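PDB 7ADK: putative immunoglobulin-blocking virulence protein, which probably blocks host antibodies as a virulence factor of a pathogenic mycoplasma. Local coordinates for residues K391-R403 against N414-A428. Sequence-based numbering, arbitrary orientation.
Sequences KASDGIRFSKLER and NSGLVLDLDVSNDEA
R397 and D420 face each other as a hydrogen-bonded pair of the antiparallel hairpin formed by strands 396-403 and 415-422, and a salt bridge adds to their backbone bonds. R397 NH2 meets D420 OD2 at 2.8 Å on the carboxylate's anti lone pair, with the two planes 77° apart. The arginine reaches it because its chain bends at chi3 (64°), with CD packing alongside the same oxygen.

On the other face, I396, F398, L419 and L421 form an apolar patch. L419 CD1 lies over one face of the F398 ring, 3.9 Å from its centroid, a CH-pi contact shifted a little toward CZ. A chi1 of 175° turns the leucine's CG away from its own N and brings CD1 across to the ring. I396 CG1 packs 3.9 Å from L421 CD2 and also touches A428 CB, where helix 426-442 begins to cover this face; L435 and L439 extend that cover.

At the helix start, N425 is the N-cap: its OD1 accepts from E427 N at 3.0 Å, while ND2 gives a weak bond to S393 O. G395, with positive phi, has no side chain to collide with N425 CB.

Outward, D379 of the next strand takes R397 NH1. The chemistry thus implies two unlike faces: I396, F398 and L421 pack against helix 426-442, while beside S399, V418 and L401 the two aspartates probably hold the guanidinium in place and balance its charge.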
ATOM      1  N   LYS A 391     -24.555 -28.585  -3.596  1.00 89.15           N
ATOM      2  CA  LYS A 391     -24.820 -28.332  -2.171  1.00 89.15           C
ATOM      3  C   LYS A 391     -25.079 -26.842  -1.936  1.00 89.15           C
ATOM      4  O   LYS A 391     -24.650 -26.008  -2.731  1.00 89.15           O
ATOM      5  CB  LYS A 391     -23.634 -28.816  -1.323  1.00 89.15           C
ATOM      6  CG  LYS A 391     -23.334 -30.310  -1.506  1.00 89.15           C
ATOM      7  CD  LYS A 391     -22.165 -30.808  -0.649  1.00 89.15           C
ATOM      8  CE  LYS A 391     -20.818 -30.122  -0.912  1.00 89.15           C
ATOM      9  NZ  LYS A 391     -20.321 -30.308  -2.292  1.00 89.15           N
ATOM     10  N   ALA A 392     -25.670 -26.468  -0.803  1.00 94.10           N
ATOM     11  CA  ALA A 392     -25.800 -25.052  -0.453  1.00 94.10           C
ATOM     12  C   ALA A 392     -24.443 -24.332  -0.277  1.00 94.10           C
ATOM     13  O   ALA A 392     -24.355 -23.119  -0.461  1.00 94.10           O
ATOM     14  CB  ALA A 392     -26.658 -24.958   0.802  1.00 94.10           C
ATOM     15  N   SER A 393     -23.384 -25.064   0.063  1.00 93.22           N
ATOM     16  CA  SER A 393     -22.021 -24.551   0.194  1.00 93.22           C
ATOM     17  C   SER A 393     -21.276 -24.375  -1.139  1.00 93.22           C
ATOM     18  O   SER A 393     -20.219 -23.754  -1.151  1.00 93.22           O
ATOM     19  CB  SER A 393     -21.239 -25.479   1.121  1.00 93.22           C
ATOM     20  OG  SER A 393     -21.249 -26.799   0.629  1.00 93.22           O
ATOM     21  N   ASP A 394     -21.797 -24.866  -2.260  1.00 88.93           N
ATOM     22  CA  ASP A 394     -21.102 -24.834  -3.555  1.00 88.93           C
ATOM     23  C   ASP A 394     -21.132 -23.473  -4.275  1.00 88.93           C
ATOM     24  O   ASP A 394     -20.466 -23.316  -5.292  1.00 88.93           O
ATOM     25  CB  ASP A 394     -21.602 -25.996  -4.426  1.00 88.93           C
ATOM     26  CG  ASP A 394     -21.145 -27.375  -3.910  1.00 88.93           C
ATOM     27  OD1 ASP A 394     -20.103 -27.461  -3.222  1.00 88.93           O
ATOM     28  OD2 ASP A 394     -21.800 -28.401  -4.208  1.00 88.93           O
ATOM     29  N   GLY A 395     -21.825 -22.460  -3.746  1.00 82.96           N
ATOM     30  CA  GLY A 395     -21.728 -21.072  -4.214  1.00 82.96           C
ATOM     31  C   GLY A 395     -22.580 -20.725  -5.437  1.00 82.96           C
ATOM     32  O   GLY A 395     -22.381 -19.688  -6.064  1.00 82.96           O
ATOM     33  N   ILE A 396     -23.499 -21.621  -5.793  1.00 81.40           N
ATOM     34  CA  ILE A 396     -24.534 -21.476  -6.819  1.00 81.40           C
ATOM     35  C   ILE A 396     -25.851 -21.217  -6.081  1.00 81.40           C
ATOM     36  O   ILE A 396     -26.182 -21.972  -5.174  1.00 81.40           O
ATOM     37  CB  ILE A 396     -24.608 -22.775  -7.663  1.00 81.40           C
ATOM     38  CG1 ILE A 396     -23.360 -23.005  -8.528  1.00 81.40           C
ATOM     39  CG2 ILE A 396     -25.846 -22.816  -8.562  1.00 81.40           C
ATOM     40  CD1 ILE A 396     -23.089 -24.450  -8.864  1.00 81.40           C
ATOM     41  N   ARG A 397     -26.614 -20.187  -6.453  1.00 81.31           N
ATOM     42  CA  ARG A 397     -27.960 -19.889  -5.924  1.00 81.31           C
ATOM     43  C   ARG A 397     -28.946 -19.484  -7.014  1.00 81.31           C
ATOM     44  O   ARG A 397     -28.571 -18.800  -7.959  1.00 81.31           O
ATOM     45  CB  ARG A 397     -27.896 -18.776  -4.883  1.00 81.31           C
ATOM     46  CG  ARG A 397     -27.519 -19.230  -3.480  1.00 81.31           C
ATOM     47  CD  ARG A 397     -27.640 -18.061  -2.506  1.00 81.31           C
ATOM     48  NE  ARG A 397     -29.035 -17.602  -2.402  1.00 81.31           N
ATOM     49  CZ  ARG A 397     -29.551 -16.439  -2.741  1.00 81.31           C
ATOM     50  NH1 ARG A 397     -30.829 -16.294  -2.630  1.00 81.31           N
ATOM     51  NH2 ARG A 397     -28.863 -15.440  -3.200  1.00 81.31           N
ATOM     52  N   PHE A 398     -30.218 -19.826  -6.843  1.00 80.13           N
ATOM     53  CA  PHE A 398     -31.329 -19.326  -7.653  1.00 80.13           C
ATOM     54  C   PHE A 398     -32.330 -18.586  -6.760  1.00 80.13           C
ATOM     55  O   PHE A 398     -32.769 -19.113  -5.740  1.00 80.13           O
ATOM     56  CB  PHE A 398     -32.016 -20.464  -8.411  1.00 80.13           C
ATOM     57  CG  PHE A 398     -31.194 -21.152  -9.481  1.00 80.13           C
ATOM     58  CD1 PHE A 398     -30.208 -22.085  -9.128  1.00 80.13           C
ATOM     59  CD2 PHE A 398     -31.438 -20.887 -10.840  1.00 80.13           C
ATOM     60  CE1 PHE A 398     -29.474 -22.745 -10.127  1.00 80.13           C
ATOM     61  CE2 PHE A 398     -30.720 -21.563 -11.836  1.00 80.13           C
ATOM     62  CZ  PHE A 398     -29.739 -22.496 -11.477  1.00 80.13           C
ATOM     63  N   SER A 399     -32.738 -17.385  -7.146  1.00 76.71           N
ATOM     64  CA  SER A 399     -33.760 -16.608  -6.446  1.00 76.71           C
ATOM     65  C   SER A 399     -34.795 -16.062  -7.417  1.00 76.71           C
ATOM     66  O   SER A 399     -34.504 -15.783  -8.568  1.00 76.71           O
ATOM     67  CB  SER A 399     -33.142 -15.527  -5.566  1.00 76.71           C
ATOM     68  OG  SER A 399     -32.395 -14.601  -6.245  1.00 76.71           O
ATOM     69  N   LYS A 400     -36.029 -15.927  -6.955  1.00 75.61           N
ATOM     70  CA  LYS A 400     -37.176 -15.406  -7.699  1.00 75.61           C
ATOM     71  C   LYS A 400     -37.449 -13.982  -7.224  1.00 75.61           C
ATOM     72  O   LYS A 400     -37.553 -13.757  -6.028  1.00 75.61           O
ATOM     73  CB  LYS A 400     -38.370 -16.341  -7.445  1.00 75.61           C
ATOM     74  CG  LYS A 400     -39.623 -16.047  -8.286  1.00 75.61           C
ATOM     75  CD  LYS A 400     -39.554 -16.489  -9.755  1.00 75.61           C
ATOM     76  CE  LYS A 400     -39.406 -18.006  -9.941  1.00 75.61           C
ATOM     77  NZ  LYS A 400     -40.565 -18.767  -9.451  1.00 75.61           N
ATOM     78  N   LEU A 401     -37.576 -13.031  -8.134  1.00 71.10           N
ATOM     79  CA  LEU A 401     -38.124 -11.703  -7.867  1.00 71.10           C
ATOM     80  C   LEU A 401     -39.555 -11.634  -8.402  1.00 71.10           C
ATOM     81  O   LEU A 401     -39.783 -12.053  -9.530  1.00 71.10           O
ATOM     82  CB  LEU A 401     -37.260 -10.630  -8.543  1.00 71.10           C
ATOM     83  CG  LEU A 401     -36.204 -10.002  -7.631  1.00 71.10           C
ATOM     84  CD1 LEU A 401     -35.093 -10.961  -7.237  1.00 71.10           C
ATOM     85  CD2 LEU A 401     -35.565  -8.826  -8.335  1.00 71.10           C
ATOM     86  N   GLU A 402     -40.499 -11.061  -7.655  1.00 75.75           N
ATOM     87  CA  GLU A 402     -41.842 -10.691  -8.132  1.00 75.75           C
ATOM     88  C   GLU A 402     -42.242  -9.269  -7.699  1.00 75.75           C
ATOM     89  O   GLU A 402     -41.911  -8.821  -6.602  1.00 75.75           O
ATOM     90  CB  GLU A 402     -42.880 -11.753  -7.739  1.00 75.75           C
ATOM     91  CG  GLU A 402     -43.014 -12.002  -6.234  1.00 75.75           C
ATOM     92  CD  GLU A 402     -44.086 -13.036  -5.861  1.00 75.75           C
ATOM     93  OE1 GLU A 402     -44.587 -13.009  -4.713  1.00 75.75           O
ATOM     94  OE2 GLU A 402     -44.439 -13.907  -6.687  1.00 75.75           O
ATOM     95  N   ARG A 403     -42.923  -8.528  -8.580  1.00 75.58           N
ATOM     96  CA  ARG A 403     -43.398  -7.157  -8.326  1.00 75.58           C
ATOM     97  C   ARG A 403     -44.586  -7.201  -7.350  1.00 75.58           C
ATOM     98  O   ARG A 403     -45.531  -7.953  -7.572  1.00 75.58           O
ATOM     99  CB  ARG A 403     -43.735  -6.466  -9.663  1.00 75.58           C
ATOM    100  CG  ARG A 403     -43.754  -4.940  -9.564  1.00 75.58           C
ATOM    101  CD  ARG A 403     -44.303  -4.212 -10.799  1.00 75.58           C
ATOM    102  NE  ARG A 403     -43.314  -4.015 -11.872  1.00 75.58           N
ATOM    103  CZ  ARG A 403     -43.277  -4.576 -13.063  1.00 75.58           C
ATOM    104  NH1 ARG A 403     -42.374  -4.279 -13.935  1.00 75.58           N
ATOM    105  NH2 ARG A 403     -44.128  -5.459 -13.452  1.00 75.58           N
ATOM    106  N   ASN A 414     -43.320  -9.307 -14.907  1.00 83.58           N
ATOM    107  CA  ASN A 414     -43.846  -9.200 -13.533  1.00 83.58           C
ATOM    108  C   ASN A 414     -43.088 -10.066 -12.515  1.00 83.58           C
ATOM    109  O   ASN A 414     -43.100  -9.765 -11.323  1.00 83.58           O
ATOM    110  CB  ASN A 414     -45.348  -9.521 -13.541  1.00 83.58           C
ATOM    111  CG  ASN A 414     -46.162  -8.341 -13.998  1.00 83.58           C
ATOM    112  OD1 ASN A 414     -46.218  -7.334 -13.315  1.00 83.58           O
ATOM    113  ND2 ASN A 414     -46.789  -8.397 -15.139  1.00 83.58           N
ATOM    114  N   SER A 415     -42.396 -11.111 -12.969  1.00 78.40           N
ATOM    115  CA  SER A 415     -41.537 -11.968 -12.151  1.00 78.40           C
ATOM    116  C   SER A 415     -40.342 -12.486 -12.950  1.00 78.40           C
ATOM    117  O   SER A 415     -40.448 -12.708 -14.156  1.00 78.40           O
ATOM    118  CB  SER A 415     -42.337 -13.134 -11.573  1.00 78.40           C
ATOM    119  OG  SER A 415     -42.860 -13.957 -12.586  1.00 78.40           O
ATOM    120  N   GLY A 416     -39.207 -12.707 -12.291  1.00 74.37           N
ATOM    121  CA  GLY A 416     -37.979 -13.145 -12.936  1.00 74.37           C
ATOM    122  C   GLY A 416     -37.136 -14.054 -12.063  1.00 74.37           C
ATOM    123  O   GLY A 416     -36.964 -13.810 -10.871  1.00 74.37           O
ATOM    124  N   LEU A 417     -36.617 -15.116 -12.667  1.00 73.09           N
ATOM    125  CA  LEU A 417     -35.625 -16.002 -12.080  1.00 73.09           C
ATOM    126  C   LEU A 417     -34.232 -15.381 -12.213  1.00 73.09           C
ATOM    127  O   LEU A 417     -33.850 -14.897 -13.275  1.00 73.09           O
ATOM    128  CB  LEU A 417     -35.749 -17.368 -12.762  1.00 73.09           C
ATOM    129  CG  LEU A 417     -34.918 -18.504 -12.165  1.00 73.09           C
ATOM    130  CD1 LEU A 417     -35.258 -18.784 -10.713  1.00 73.09           C
ATOM    131  CD2 LEU A 417     -35.196 -19.763 -12.963  1.00 73.09           C
ATOM    132  N   VAL A 418     -33.461 -15.395 -11.136  1.00 70.84           N
ATOM    133  CA  VAL A 418     -32.138 -14.787 -11.019  1.00 70.84           C
ATOM    134  C   VAL A 418     -31.132 -15.852 -10.606  1.00 70.84           C
ATOM    135  O   VAL A 418     -31.382 -16.585  -9.655  1.00 70.84           O
ATOM    136  CB  VAL A 418     -32.173 -13.612 -10.021  1.00 70.84           C
ATOM    137  CG1 VAL A 418     -30.803 -12.955  -9.841  1.00 70.84           C
ATOM    138  CG2 VAL A 418     -33.201 -12.565 -10.461  1.00 70.84           C
ATOM    139  N   LEU A 419     -30.008 -15.954 -11.315  1.00 72.07           N
ATOM    140  CA  LEU A 419     -28.914 -16.871 -11.024  1.00 72.07           C
ATOM    141  C   LEU A 419     -27.735 -16.098 -10.419  1.00 72.07           C
ATOM    142  O   LEU A 419     -27.205 -15.182 -11.043  1.00 72.07           O
ATOM    143  CB  LEU A 419     -28.570 -17.620 -12.319  1.00 72.07           C
ATOM    144  CG  LEU A 419     -27.357 -18.558 -12.268  1.00 72.07           C
ATOM    145  CD1 LEU A 419     -27.393 -19.510 -11.082  1.00 72.07           C
ATOM    146  CD2 LEU A 419     -27.302 -19.396 -13.519  1.00 72.07           C
ATOM    147  N   ASP A 420     -27.329 -16.502  -9.217  1.00 75.59           N
ATOM    148  CA  ASP A 420     -26.236 -15.978  -8.391  1.00 75.59           C
ATOM    149  C   ASP A 420     -25.081 -16.993  -8.412  1.00 75.59           C
ATOM    150  O   ASP A 420     -25.231 -18.138  -7.983  1.00 75.59           O
ATOM    151  CB  ASP A 420     -26.836 -15.679  -6.998  1.00 75.59           C
ATOM    152  CG  ASP A 420     -25.909 -15.559  -5.772  1.00 75.59           C
ATOM    153  OD1 ASP A 420     -24.668 -15.570  -5.898  1.00 75.59           O
ATOM    154  OD2 ASP A 420     -26.443 -15.414  -4.648  1.00 75.59           O
ATOM    155  N   LEU A 421     -23.928 -16.597  -8.964  1.00 71.87           N
ATOM    156  CA  LEU A 421     -22.691 -17.385  -9.036  1.00 71.87           C
ATOM    157  C   LEU A 421     -21.565 -16.667  -8.285  1.00 71.87           C
ATOM    158  O   LEU A 421     -20.981 -15.709  -8.796  1.00 71.87           O
ATOM    159  CB  LEU A 421     -22.301 -17.604 -10.511  1.00 71.87           C
ATOM    160  CG  LEU A 421     -23.160 -18.641 -11.246  1.00 71.87           C
ATOM    161  CD1 LEU A 421     -23.067 -18.458 -12.751  1.00 71.87           C
ATOM    162  CD2 LEU A 421     -22.704 -20.053 -10.927  1.00 71.87           C
ATOM    163  N   ASP A 422     -21.223 -17.149  -7.091  1.00 72.83           N
ATOM    164  CA  ASP A 422     -20.069 -16.667  -6.332  1.00 72.83           C
ATOM    165  C   ASP A 422     -18.789 -17.338  -6.831  1.00 72.83           C
ATOM    166  O   ASP A 422     -18.377 -18.381  -6.332  1.00 72.83           O
ATOM    167  CB  ASP A 422     -20.272 -16.887  -4.828  1.00 72.83           C
ATOM    168  CG  ASP A 422     -19.053 -16.452  -4.002  1.00 72.83           C
ATOM    169  OD1 ASP A 422     -18.179 -15.708  -4.513  1.00 72.83           O
ATOM    170  OD2 ASP A 422     -18.957 -16.853  -2.823  1.00 72.83           O
ATOM    171  N   VAL A 423     -18.130 -16.744  -7.821  1.00 70.34           N
ATOM    172  CA  VAL A 423     -16.945 -17.327  -8.469  1.00 70.34           C
ATOM    173  C   VAL A 423     -15.661 -17.174  -7.650  1.00 70.34           C
ATOM    174  O   VAL A 423     -14.596 -17.591  -8.099  1.00 70.34           O
ATOM    175  CB  VAL A 423     -16.799 -16.859  -9.928  1.00 70.34           C
ATOM    176  CG1 VAL A 423     -17.913 -17.470 -10.775  1.00 70.34           C
ATOM    177  CG2 VAL A 423     -16.831 -15.338 -10.083  1.00 70.34           C
ATOM    178  N   SER A 424     -15.728 -16.654  -6.419  1.00 70.66           N
ATOM    179  CA  SER A 424     -14.659 -16.861  -5.434  1.00 70.66           C
ATOM    180  C   SER A 424     -14.635 -18.297  -4.916  1.00 70.66           C
ATOM    181  O   SER A 424     -13.580 -18.772  -4.497  1.00 70.66           O
ATOM    182  CB  SER A 424     -14.760 -15.895  -4.262  1.00 70.66           C
ATOM    183  OG  SER A 424     -15.848 -16.195  -3.419  1.00 70.66           O
ATOM    184  N   ASN A 425     -15.767 -19.009  -4.978  1.00 78.07           N
ATOM    185  CA  ASN A 425     -15.819 -20.456  -4.787  1.00 78.07           C
ATOM    186  C   ASN A 425     -15.183 -21.158  -6.003  1.00 78.07           C
ATOM    187  O   ASN A 425     -15.203 -20.638  -7.116  1.00 78.07           O
ATOM    188  CB  ASN A 425     -17.305 -20.825  -4.612  1.00 78.07           C
ATOM    189  CG  ASN A 425     -17.567 -22.160  -3.951  1.00 78.07           C
ATOM    190  OD1 ASN A 425     -17.165 -23.209  -4.422  1.00 78.07           O
ATOM    191  ND2 ASN A 425     -18.247 -22.151  -2.839  1.00 78.07           N
ATOM    192  N   ASP A 426     -14.763 -22.405  -5.856  1.00 79.75           N
ATOM    193  CA  ASP A 426     -14.075 -23.136  -6.922  1.00 79.75           C
ATOM    194  C   ASP A 426     -14.958 -24.231  -7.524  1.00 79.75           C
ATOM    195  O   ASP A 426     -14.705 -24.652  -8.648  1.00 79.75           O
ATOM    196  CB  ASP A 426     -12.723 -23.667  -6.411  1.00 79.75           C
ATOM    197  CG  ASP A 426     -11.708 -22.556  -6.122  1.00 79.75           C
ATOM    198  OD1 ASP A 426     -11.539 -21.657  -6.952  1.00 79.75           O
ATOM    199  OD2 ASP A 426     -11.065 -22.576  -5.058  1.00 79.75           O
ATOM    200  N   GLU A 427     -16.049 -24.621  -6.860  1.00 79.66           N
ATOM    201  CA  GLU A 427     -17.117 -25.416  -7.463  1.00 79.66           C
ATOM    202  C   GLU A 427     -17.991 -24.549  -8.381  1.00 79.66           C
ATOM    203  O   GLU A 427     -18.168 -24.877  -9.551  1.00 79.66           O
ATOM    204  CB  GLU A 427     -17.938 -26.106  -6.374  1.00 79.66           C
ATOM    205  CG  GLU A 427     -19.044 -27.025  -6.907  1.00 79.66           C
ATOM    206  CD  GLU A 427     -18.585 -28.328  -7.566  1.00 79.66           C
ATOM    207  OE1 GLU A 427     -17.376 -28.528  -7.811  1.00 79.66           O
ATOM    208  OE2 GLU A 427     -19.451 -29.184  -7.839  1.00 79.66           O
ATOM    209  N   ALA A 428     -18.472 -23.390  -7.911  1.00 77.88           N
ATOM    210  CA  ALA A 428     -19.220 -22.466  -8.762  1.00 77.88           C
ATOM    211  C   ALA A 428     -18.413 -22.002  -9.981  1.00 77.88           C
ATOM    212  O   ALA A 428     -18.967 -21.912 -11.069  1.00 77.88           O
ATOM    213  CB  ALA A 428     -19.681 -21.255  -7.959  1.00 77.88           C
TER